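Long-range contacts in Lmo2445 protein (Listeria monocytogenes EGD-e, PDB 5HZL), which is of unknown function but, as a secreted, calcium-binding internalin-like protein with leucine-rich repeats, may take part in protein recognition: residues N132-N137 and A155-Y160; E179-S184 and N202-Y207; V220-I225 and Y292-T297; I242-R247 and H275-S280. One frame throughout, in Å; residues are numbered along the deposited sequence.

Interaction 1 of 4, residues N132-N137 and A155-Y160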
# COMPACT_ATOMS: atom_id res chain seq x y z
N ASN A 132 4.68 3.64 2.42
CA ASN A 132 5.52 2.73 1.67
C ASN A 132 5.39 3.16 0.20
O ASN A 132 5.03 4.31 -0.07
CB ASN A 132 5.19 1.28 1.99
CG ASN A 132 5.76 0.85 3.33
OD1 ASN A 132 6.98 0.79 3.50
ND2 ASN A 132 4.89 0.50 4.27
N ASN A 133 5.67 2.27 -0.75
CA ASN A 133 5.61 2.68 -2.14
C ASN A 133 5.28 1.52 -3.05
O ASN A 133 6.12 1.05 -3.84
CB ASN A 133 6.97 3.29 -2.52
CG ASN A 133 6.94 3.99 -3.87
OD1 ASN A 133 5.88 4.44 -4.35
ND2 ASN A 133 8.12 4.10 -4.49
N PHE A 134 4.02 1.09 -2.96
CA PHE A 134 3.51 -0.04 -3.72
C PHE A 134 3.36 0.14 -5.22
O PHE A 134 3.49 -0.84 -5.95
CB PHE A 134 2.18 -0.52 -3.16
CG PHE A 134 2.28 -1.00 -1.76
CD1 PHE A 134 2.88 -2.21 -1.49
CD2 PHE A 134 1.78 -0.25 -0.70
CE1 PHE A 134 2.99 -2.67 -0.19
CE2 PHE A 134 1.88 -0.70 0.60
CZ PHE A 134 2.49 -1.91 0.86
N GLY A 135 3.10 1.37 -5.67
CA GLY A 135 2.89 1.64 -7.08
C GLY A 135 1.66 0.83 -7.45
O GLY A 135 0.64 0.87 -6.73
N PHE A 136 1.75 0.04 -8.52
CA PHE A 136 0.61 -0.79 -8.94
C PHE A 136 0.45 -2.14 -8.22
O PHE A 136 -0.51 -2.86 -8.49
CB PHE A 136 0.63 -1.01 -10.46
CG PHE A 136 0.49 0.26 -11.24
CD1 PHE A 136 -0.74 0.90 -11.33
CD2 PHE A 136 1.57 0.81 -11.91
CE1 PHE A 136 -0.89 2.07 -12.05
CE2 PHE A 136 1.44 1.99 -12.63
CZ PHE A 136 0.21 2.62 -12.70
N ASN A 137 1.36 -2.45 -7.29
CA ASN A 137 1.30 -3.71 -6.54
C ASN A 137 0.36 -3.66 -5.34
O ASN A 137 0.80 -3.65 -4.19
CB ASN A 137 2.71 -4.09 -6.08
CG ASN A 137 3.65 -4.32 -7.22
OD1 ASN A 137 3.29 -4.91 -8.23
ND2 ASN A 137 4.87 -3.88 -7.06
N ALA A 155 0.72 5.44 0.86
CA ALA A 155 1.62 4.34 0.51
C ALA A 155 1.86 4.13 -0.99
O ALA A 155 2.30 3.05 -1.40
CB ALA A 155 1.07 3.05 1.12
N GLY A 156 1.56 5.13 -1.82
CA GLY A 156 1.74 5.01 -3.27
C GLY A 156 0.83 4.05 -4.03
O GLY A 156 1.13 3.72 -5.19
N LEU A 157 -0.28 3.59 -3.41
CA LEU A 157 -1.19 2.65 -4.10
C LEU A 157 -1.71 3.34 -5.34
O LEU A 157 -2.24 4.44 -5.27
CB LEU A 157 -2.33 2.21 -3.22
CG LEU A 157 -1.96 1.37 -2.00
CD1 LEU A 157 -3.13 1.32 -1.02
CD2 LEU A 157 -1.54 -0.02 -2.42
N SER A 158 -1.56 2.67 -6.48
CA SER A 158 -1.91 3.27 -7.74
C SER A 158 -2.74 2.42 -8.67
O SER A 158 -2.75 1.19 -8.58
CB SER A 158 -0.59 3.57 -8.46
OG SER A 158 0.31 4.30 -7.64
N GLY A 159 -3.40 3.12 -9.58
CA GLY A 159 -4.20 2.50 -10.61
C GLY A 159 -5.60 2.12 -10.19
O GLY A 159 -6.17 2.70 -9.27
N TYR A 160 -6.13 1.14 -10.91
CA TYR A 160 -7.47 0.64 -10.69
C TYR A 160 -7.51 -0.54 -9.72
O TYR A 160 -6.63 -1.39 -9.76
CB TYR A 160 -8.04 0.18 -12.05
CG TYR A 160 -9.44 -0.39 -12.00
CD1 TYR A 160 -10.56 0.44 -12.14
CD2 TYR A 160 -9.65 -1.74 -11.81
CE1 TYR A 160 -11.84 -0.07 -12.08
CE2 TYR A 160 -10.94 -2.26 -11.75
CZ TYR A 160 -12.02 -1.42 -11.89
OH TYR A 160 -13.28 -1.95 -11.83
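Phe134 N donates to Ala155 O over 3.0 Å. One residue on in the first segment, Gly135 O accepts from Ser158 N at 2.9 Å. The Phe134 ring presents CD2 to Ala155 CB at 3.8 Å and to CD2 of Leu157 at 3.7 Å; Phe134 and Leu157 run side by side, pointing the same way. Beyond the second link, Ser158 CB lies over a face of the Phe136 ring in a CH-pi contact, 4.2 Å from its centroid, while Gly159 CA meets the edge of that ring in plane. The two segments run nearly parallel, 9° apart end to end, and follow strands 126-128 and 149-151 of the parallel sheet, as successive coils of a leucine-rich-repeat solenoid do. Phe136 lies within a type II' turn from Phe134 to Asn137, and its CG stands anti to the carbonyl carbon (chi1 -62°), which sets the ring against Ser158 and Gly159. Ser158 OG turns back on its own segment to donate to Gly156 O. In the next shell, Asn132 is pinned by Leu129, Ala108, Ala111 and Ile113, and the side chain of Asn180 receives Ala155 N.

Interaction 2 of 4, residues E179-S184 and N202-Y207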
# COMPACT_ATOMS: atom_id res chain seq x y z
N GLU A 179 -4.70 9.56 0.78
CA GLU A 179 -3.44 10.03 0.18
C GLU A 179 -2.70 9.08 -0.76
O GLU A 179 -1.48 9.12 -0.88
CB GLU A 179 -2.53 10.57 1.29
CG GLU A 179 -3.18 11.71 2.06
CD GLU A 179 -2.41 12.10 3.30
OE1 GLU A 179 -1.17 11.95 3.30
OE2 GLU A 179 -3.04 12.57 4.27
N ASN A 180 -3.47 8.25 -1.45
CA ASN A 180 -2.92 7.30 -2.42
C ASN A 180 -3.17 7.82 -3.84
O ASN A 180 -3.51 8.99 -3.99
CB ASN A 180 -3.51 5.92 -2.15
CG ASN A 180 -2.90 5.27 -0.92
OD1 ASN A 180 -1.70 5.12 -0.84
ND2 ASN A 180 -3.74 4.82 0.01
N HIS A 181 -2.97 6.99 -4.87
CA HIS A 181 -3.13 7.42 -6.26
C HIS A 181 -4.07 6.51 -7.03
O HIS A 181 -3.83 6.18 -8.20
CB HIS A 181 -1.76 7.43 -6.96
CG HIS A 181 -0.69 8.16 -6.20
ND1 HIS A 181 -0.77 9.51 -5.91
CD2 HIS A 181 0.49 7.73 -5.70
CE1 HIS A 181 0.30 9.87 -5.24
NE2 HIS A 181 1.08 8.81 -5.10
N LEU A 182 -5.14 6.11 -6.37
CA LEU A 182 -6.14 5.23 -6.95
C LEU A 182 -7.14 6.00 -7.83
O LEU A 182 -7.50 7.13 -7.51
CB LEU A 182 -6.87 4.50 -5.82
CG LEU A 182 -5.98 3.58 -4.98
CD1 LEU A 182 -6.70 3.10 -3.73
CD2 LEU A 182 -5.50 2.43 -5.86
N ILE A 183 -7.59 5.36 -8.92
CA ILE A 183 -8.55 5.97 -9.85
C ILE A 183 -9.89 5.26 -9.76
O ILE A 183 -10.78 5.45 -10.59
CB ILE A 183 -8.06 5.88 -11.31
CG1 ILE A 183 -8.03 4.43 -11.83
CG2 ILE A 183 -6.68 6.52 -11.42
CD1 ILE A 183 -7.75 4.29 -13.30
N SER A 184 -10.04 4.46 -8.72
CA SER A 184 -11.20 3.64 -8.53
C SER A 184 -11.44 3.48 -7.04
O SER A 184 -10.54 3.73 -6.24
CB SER A 184 -10.87 2.30 -9.18
OG SER A 184 -11.85 1.31 -8.95
N ASN A 202 -8.34 12.30 -0.64
CA ASN A 202 -7.19 12.69 -1.45
C ASN A 202 -6.53 11.63 -2.32
O ASN A 202 -5.45 11.16 -2.02
CB ASN A 202 -6.14 13.33 -0.50
CG ASN A 202 -4.93 13.93 -1.22
OD1 ASN A 202 -3.78 13.67 -0.84
ND2 ASN A 202 -5.17 14.72 -2.25
N GLN A 203 -7.19 11.24 -3.40
CA GLN A 203 -6.60 10.29 -4.35
C GLN A 203 -6.13 11.17 -5.50
O GLN A 203 -6.92 11.96 -6.01
CB GLN A 203 -7.60 9.26 -4.83
CG GLN A 203 -8.17 8.41 -3.72
CD GLN A 203 -7.15 7.55 -2.99
OE1 GLN A 203 -6.13 7.11 -3.56
NE2 GLN A 203 -7.44 7.27 -1.72
N THR A 204 -4.86 11.07 -5.88
CA THR A 204 -4.33 11.92 -6.96
C THR A 204 -3.51 11.11 -7.91
O THR A 204 -2.78 10.23 -7.49
CB THR A 204 -3.45 13.04 -6.39
OG1 THR A 204 -2.28 12.47 -5.76
CG2 THR A 204 -4.24 13.84 -5.38
N ALA A 205 -3.60 11.40 -9.21
CA ALA A 205 -2.84 10.63 -10.18
C ALA A 205 -2.57 11.37 -11.45
O ALA A 205 -3.42 12.09 -11.95
CB ALA A 205 -3.55 9.33 -10.49
N THR A 206 -1.37 11.19 -11.98
CA THR A 206 -0.96 11.78 -13.24
C THR A 206 -0.93 10.63 -14.23
O THR A 206 -0.12 9.71 -14.11
CB THR A 206 0.42 12.44 -13.10
OG1 THR A 206 0.39 13.32 -11.97
CG2 THR A 206 0.79 13.21 -14.37
N TYR A 207 -1.84 10.67 -15.20
CA TYR A 207 -1.93 9.61 -16.23
C TYR A 207 -0.78 9.64 -17.22
O TYR A 207 -0.06 10.62 -17.32
CB TYR A 207 -3.28 9.68 -16.98
CG TYR A 207 -4.48 9.14 -16.21
CD1 TYR A 207 -4.89 9.71 -15.01
CD2 TYR A 207 -5.25 8.09 -16.72
CE1 TYR A 207 -6.00 9.23 -14.32
CE2 TYR A 207 -6.36 7.60 -16.05
CZ TYR A 207 -6.73 8.17 -14.84
OH TYR A 207 -7.83 7.71 -14.15
O HOH W 1 -2.74 11.50 -3.28
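The His181 imidazole meets residues 202-207 by its edge: Thr204 O lies near the ring plane and accepts from ND1 at 2.7 Å, with an angle of 138° at the hydrogen. The same nitrogen has a weak hydrogen bond with Thr204 OG1 at 3.3 Å. The Tyr207 ring is approached obliquely by Ile183 CG2, 3.8 Å from CZ, and its hydroxyl bonds to Phe221 O. Thr204 N donates to Asn180 O at 3.1 Å. Gln203 bends at chi2 (-63°), which folds its amide back beside Leu182; there OE1 takes the backbone N-H of Leu182 at 3.1 Å in a fairly straight bond of 164°. The other end of that amide, NE2, is held by the carbonyls of Leu177 and Phe200, fixing the rotation of the group. A water joins Asn180 O, Asn202 O and Thr204 OG1. Asn180 itself belongs to the asparagine positions characteristic of leucine-rich repeats, its amide bonding Leu177 O of its own coil and Met152 O and Ala155 N of the coil before. Strand 203-212, by contrast, belongs to the mixed sheet that follows the solenoid, so the contact joins the last coils of the solenoid to the first strand of that sheet. ND1 of His181 probably carries a proton, since a carbonyl can only accept; gripped at both ends, the single amide of Gln203 links backbone of the last coils to strand 203-212.

Interaction 3 of 4, residues V220-I225 and Y292-T297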
# COMPACT_ATOMS: atom_id res chain seq x y z
N VAL A 220 -10.94 10.29 -21.31
CA VAL A 220 -10.13 9.62 -20.27
C VAL A 220 -10.92 8.61 -19.43
O VAL A 220 -12.13 8.76 -19.26
CB VAL A 220 -9.51 10.69 -19.34
CG1 VAL A 220 -8.58 11.58 -20.14
CG2 VAL A 220 -10.58 11.54 -18.66
N PHE A 221 -10.22 7.60 -18.89
CA PHE A 221 -10.81 6.51 -18.06
C PHE A 221 -10.66 6.86 -16.59
O PHE A 221 -9.55 6.75 -16.05
CB PHE A 221 -10.11 5.18 -18.39
CG PHE A 221 -10.56 4.01 -17.55
CD1 PHE A 221 -11.81 3.44 -17.75
CD2 PHE A 221 -9.72 3.44 -16.60
CE1 PHE A 221 -12.22 2.35 -17.00
CE2 PHE A 221 -10.13 2.36 -15.84
CZ PHE A 221 -11.38 1.81 -16.04
N VAL A 222 -11.76 7.27 -15.95
CA VAL A 222 -11.72 7.67 -14.54
C VAL A 222 -12.93 7.13 -13.77
O VAL A 222 -13.90 7.86 -13.53
CB VAL A 222 -11.70 9.22 -14.41
CG1 VAL A 222 -11.31 9.61 -12.97
CG2 VAL A 222 -10.72 9.86 -15.39
N PRO A 223 -12.87 5.85 -13.36
CA PRO A 223 -13.98 5.24 -12.63
C PRO A 223 -14.41 5.94 -11.36
O PRO A 223 -15.59 5.90 -11.02
CB PRO A 223 -13.46 3.84 -12.31
CG PRO A 223 -12.54 3.55 -13.42
CD PRO A 223 -11.86 4.84 -13.73
N PHE A 224 -13.46 6.58 -10.68
CA PHE A 224 -13.74 7.29 -9.43
C PHE A 224 -14.87 8.31 -9.57
O PHE A 224 -15.72 8.42 -8.68
CB PHE A 224 -12.46 7.97 -8.91
CG PHE A 224 -12.66 8.73 -7.62
CD1 PHE A 224 -13.04 10.06 -7.64
CD2 PHE A 224 -12.49 8.10 -6.39
CE1 PHE A 224 -13.24 10.76 -6.46
CE2 PHE A 224 -12.68 8.80 -5.21
CZ PHE A 224 -13.06 10.12 -5.24
N ILE A 225 -14.86 9.06 -10.67
CA ILE A 225 -15.88 10.09 -10.93
C ILE A 225 -17.30 9.54 -10.81
O ILE A 225 -18.17 10.16 -10.20
CB ILE A 225 -15.68 10.74 -12.32
CG1 ILE A 225 -14.38 11.55 -12.34
CG2 ILE A 225 -16.84 11.67 -12.67
CD1 ILE A 225 -14.01 12.11 -13.70
N TYR A 292 -7.00 14.53 -10.88
CA TYR A 292 -6.29 13.70 -11.87
C TYR A 292 -5.72 14.50 -13.02
O TYR A 292 -6.45 15.22 -13.65
CB TYR A 292 -7.25 12.65 -12.41
CG TYR A 292 -7.81 11.76 -11.33
CD1 TYR A 292 -7.04 10.74 -10.79
CD2 TYR A 292 -9.09 11.95 -10.83
CE1 TYR A 292 -7.54 9.91 -9.78
CE2 TYR A 292 -9.59 11.13 -9.82
CZ TYR A 292 -8.80 10.11 -9.30
OH TYR A 292 -9.28 9.29 -8.31
N ASP A 293 -4.42 14.36 -13.29
CA ASP A 293 -3.75 15.07 -14.39
C ASP A 293 -3.57 14.22 -15.64
O ASP A 293 -3.28 13.02 -15.56
CB ASP A 293 -2.38 15.62 -13.97
CG ASP A 293 -2.46 16.80 -13.02
OD1 ASP A 293 -3.58 17.23 -12.64
OD2 ASP A 293 -1.38 17.32 -12.66
N PHE A 294 -3.71 14.87 -16.79
CA PHE A 294 -3.59 14.22 -18.08
C PHE A 294 -2.67 15.06 -18.95
O PHE A 294 -3.11 16.08 -19.47
CB PHE A 294 -4.99 14.11 -18.70
CG PHE A 294 -5.98 13.44 -17.80
CD1 PHE A 294 -6.09 12.06 -17.75
CD2 PHE A 294 -6.80 14.19 -16.98
CE1 PHE A 294 -7.00 11.44 -16.91
CE2 PHE A 294 -7.72 13.58 -16.13
CZ PHE A 294 -7.82 12.21 -16.10
N PRO A 295 -1.38 14.67 -19.07
CA PRO A 295 -0.48 15.44 -19.94
C PRO A 295 -0.87 15.20 -21.40
O PRO A 295 -1.01 14.05 -21.82
CB PRO A 295 0.91 14.86 -19.63
CG PRO A 295 0.75 14.07 -18.39
CD PRO A 295 -0.67 13.61 -18.35
N VAL A 296 -1.06 16.27 -22.16
CA VAL A 296 -1.47 16.15 -23.55
C VAL A 296 -0.69 17.07 -24.48
O VAL A 296 -0.36 18.20 -24.13
CB VAL A 296 -2.98 16.47 -23.69
CG1 VAL A 296 -3.43 16.41 -25.15
CG2 VAL A 296 -3.79 15.49 -22.85
N THR A 297 -0.41 16.54 -25.67
CA THR A 297 0.28 17.26 -26.73
C THR A 297 -0.72 17.35 -27.86
O THR A 297 -1.17 16.32 -28.36
CB THR A 297 1.55 16.52 -27.19
OG1 THR A 297 2.43 16.36 -26.08
CG2 THR A 297 2.25 17.30 -28.30
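Val222 places its two methyls on different aromatic rings of strand 290-298. From CB, CG1 extends away from the backbone N (chi1 -166°) to lie over a face of the Tyr292 ring, a CH-pi contact at 4.2 Å from the centroid. CG2, the other branch, reaches Phe294 CZ at 3.8 Å. The side chains of Val220 and Phe294 come at each other from opposite directions, Val220 CG1 lying over a face of the ring, 3.8 Å from its centroid and offset toward the rim. Val220 CG2 touches CZ. Phe224 closes the row, its side chain crossing that of Tyr292 at about a right angle. Tyr292 OH is 3.5 Å from Phe224 CB, and Phe224 CD1 comes to the edge of the tyrosine ring, 4.2 Å from CE2. The buried hydroxyl is satisfied by Leu182 O; the other meetings are between apolar groups. Phe294 also meets the ring of Tyr207, and its side chain packs on Ile279. Val220 on strand 219-221, Val222 at the junction and Phe224 on helix 223-227 pack this part of the C-terminal domain on the mixed sheet, in which strand 290-298 runs between strands 203-212 and 273-281.

Interaction 4 of 4, residues I242-R247 and H275-S280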
# COMPACT_ATOMS: atom_id res chain seq x y z
N ILE A 242 -12.46 21.64 -14.42
CA ILE A 242 -11.55 21.23 -15.49
C ILE A 242 -10.54 22.37 -15.69
O ILE A 242 -10.94 23.50 -15.92
CB ILE A 242 -12.29 20.87 -16.82
CG1 ILE A 242 -12.83 19.43 -16.78
CG2 ILE A 242 -11.34 20.87 -18.01
CD1 ILE A 242 -13.80 19.12 -15.67
N LYS A 243 -9.26 22.06 -15.59
CA LYS A 243 -8.22 23.07 -15.73
C LYS A 243 -7.25 22.70 -16.82
O LYS A 243 -7.11 21.53 -17.18
CB LYS A 243 -7.47 23.26 -14.43
CG LYS A 243 -8.41 23.57 -13.29
CD LYS A 243 -7.72 24.07 -12.04
CE LYS A 243 -6.86 23.02 -11.38
NZ LYS A 243 -6.27 23.64 -10.17
N ASP A 244 -6.57 23.72 -17.33
CA ASP A 244 -5.60 23.57 -18.39
C ASP A 244 -4.36 24.35 -17.97
O ASP A 244 -4.41 25.56 -17.86
CB ASP A 244 -6.18 24.15 -19.68
CG ASP A 244 -5.23 24.03 -20.86
OD1 ASP A 244 -4.44 23.06 -20.92
OD2 ASP A 244 -5.30 24.91 -21.76
N ASN A 245 -3.26 23.63 -17.73
CA ASN A 245 -2.01 24.23 -17.29
C ASN A 245 -2.21 25.09 -16.03
O ASN A 245 -1.66 26.19 -15.91
CB ASN A 245 -1.35 25.03 -18.43
CG ASN A 245 -0.87 24.15 -19.57
OD1 ASN A 245 -0.32 23.06 -19.35
ND2 ASN A 245 -1.05 24.62 -20.80
N GLY A 246 -3.02 24.56 -15.11
CA GLY A 246 -3.30 25.24 -13.85
C GLY A 246 -4.45 26.23 -13.79
O GLY A 246 -4.90 26.55 -12.69
N ARG A 247 -4.90 26.75 -14.94
CA ARG A 247 -6.01 27.72 -14.97
C ARG A 247 -7.32 27.04 -15.30
O ARG A 247 -7.34 26.12 -16.11
CB ARG A 247 -5.77 28.83 -15.99
CG ARG A 247 -4.50 29.66 -15.79
CD ARG A 247 -4.39 30.25 -14.39
NE ARG A 247 -3.37 31.31 -14.32
CZ ARG A 247 -3.60 32.60 -14.59
NH1 ARG A 247 -4.81 33.04 -14.95
NH2 ARG A 247 -2.60 33.47 -14.49
N HIS A 275 -0.12 20.75 -23.09
CA HIS A 275 -1.23 21.07 -22.21
C HIS A 275 -1.35 20.01 -21.11
O HIS A 275 -1.33 18.81 -21.39
CB HIS A 275 -2.56 21.14 -22.99
CG HIS A 275 -2.63 22.26 -23.99
ND1 HIS A 275 -3.00 23.54 -23.65
CD2 HIS A 275 -2.39 22.27 -25.32
CE1 HIS A 275 -2.98 24.31 -24.73
NE2 HIS A 275 -2.62 23.56 -25.76
N LEU A 276 -1.48 20.46 -19.87
CA LEU A 276 -1.65 19.58 -18.73
C LEU A 276 -3.10 19.79 -18.30
O LEU A 276 -3.47 20.85 -17.80
CB LEU A 276 -0.68 19.93 -17.61
CG LEU A 276 -0.76 19.06 -16.36
CD1 LEU A 276 -0.46 17.61 -16.73
CD2 LEU A 276 0.18 19.58 -15.28
N LEU A 277 -3.93 18.78 -18.50
CA LEU A 277 -5.34 18.86 -18.16
C LEU A 277 -5.58 18.25 -16.80
O LEU A 277 -4.98 17.24 -16.46
CB LEU A 277 -6.16 18.16 -19.23
CG LEU A 277 -6.08 18.91 -20.56
CD1 LEU A 277 -6.47 18.03 -21.72
CD2 LEU A 277 -6.92 20.18 -20.51
N GLU A 278 -6.45 18.87 -16.03
CA GLU A 278 -6.74 18.39 -14.70
C GLU A 278 -8.23 18.39 -14.39
O GLU A 278 -8.94 19.34 -14.72
CB GLU A 278 -5.98 19.26 -13.70
CG GLU A 278 -6.25 18.95 -12.23
CD GLU A 278 -5.39 19.77 -11.27
OE1 GLU A 278 -4.17 19.92 -11.52
OE2 GLU A 278 -5.94 20.23 -10.24
N ILE A 279 -8.68 17.31 -13.76
CA ILE A 279 -10.05 17.15 -13.32
C ILE A 279 -9.92 17.22 -11.81
O ILE A 279 -9.32 16.35 -11.21
CB ILE A 279 -10.64 15.79 -13.74
CG1 ILE A 279 -10.64 15.66 -15.26
CG2 ILE A 279 -12.07 15.66 -13.22
CD1 ILE A 279 -11.12 14.32 -15.78
N SER A 280 -10.48 18.27 -11.21
CA SER A 280 -10.44 18.49 -9.78
C SER A 280 -11.82 18.22 -9.21
O SER A 280 -12.79 18.86 -9.60
CB SER A 280 -10.03 19.94 -9.53
OG SER A 280 -10.12 20.28 -8.16
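Asp244 holds its carboxylate anti to the backbone N (chi1 -180°), and His275 turns its ring back beside its own backbone N (chi1 -65°), which brings ND1 to the acid. ND1 donates to OD1 of Asp244 at 3.1 Å on the syn lone pair, with OD1 tilted slightly from the ring plane, and more weakly to OD2 of the same residue; carboxylate and ring planes are 30° apart. The ring's other nitrogen, NE2, is bonded to Gln271 O. Next in the chain, Asn245 uses OD1 to accept from Leu276 N at 2.9 Å, the donor lying above the amide plane, while Asn245 N donates to Leu276 O at 2.8 Å. Strands 240-244 and 273-281 are antiparallel neighbours in the mixed sheet of the C-terminal domain, and Lys243 and Glu278 form the hydrogen-bonded pair, with Lys243 N to Glu278 O at 2.9 Å and Glu278 N to Lys243 O at 3.0 Å. Their side chains run alongside each other; Lys243 bends at chi3 and sets NZ 3.4 Å from Glu278 OE2 in a salt bridge. Asp293 lies close to Glu278 OE1, so the lysine may offset some of the crowding of negative charge. Ile242 and Ile279 form a non-hydrogen-bonded pair on the other face, where Leu277 packs on Val296. A type I' turn from Asp244 to Arg247, bonded N to O both ways, makes a two-residue beta hairpin of strands 240-244 and 247-250.

Along the chain, interactions 1 and 2 follow in series, their centres 9 Å apart, and join directly where Leu157 O meets His181 N at 2.7 Å, pairing strands 158-159 and 181-182. Ser158 of interaction 1 and His181, Ala205 and Thr206 of interaction 2 line the pocket of a bound polyether, probably from the crystallisation liquor. Interaction 2 passes into interaction 3, centres 10 Å apart, through Tyr207 N and Asp293 O at 2.8 Å. Interaction 4 is nested within the chain loop that interaction 3 closes, and the two share the mixed sheet through Phe294 N and Leu277 O at 2.7 Å. Interactions 1 and 4 do not touch; their nearest atoms are about 14 Å apart.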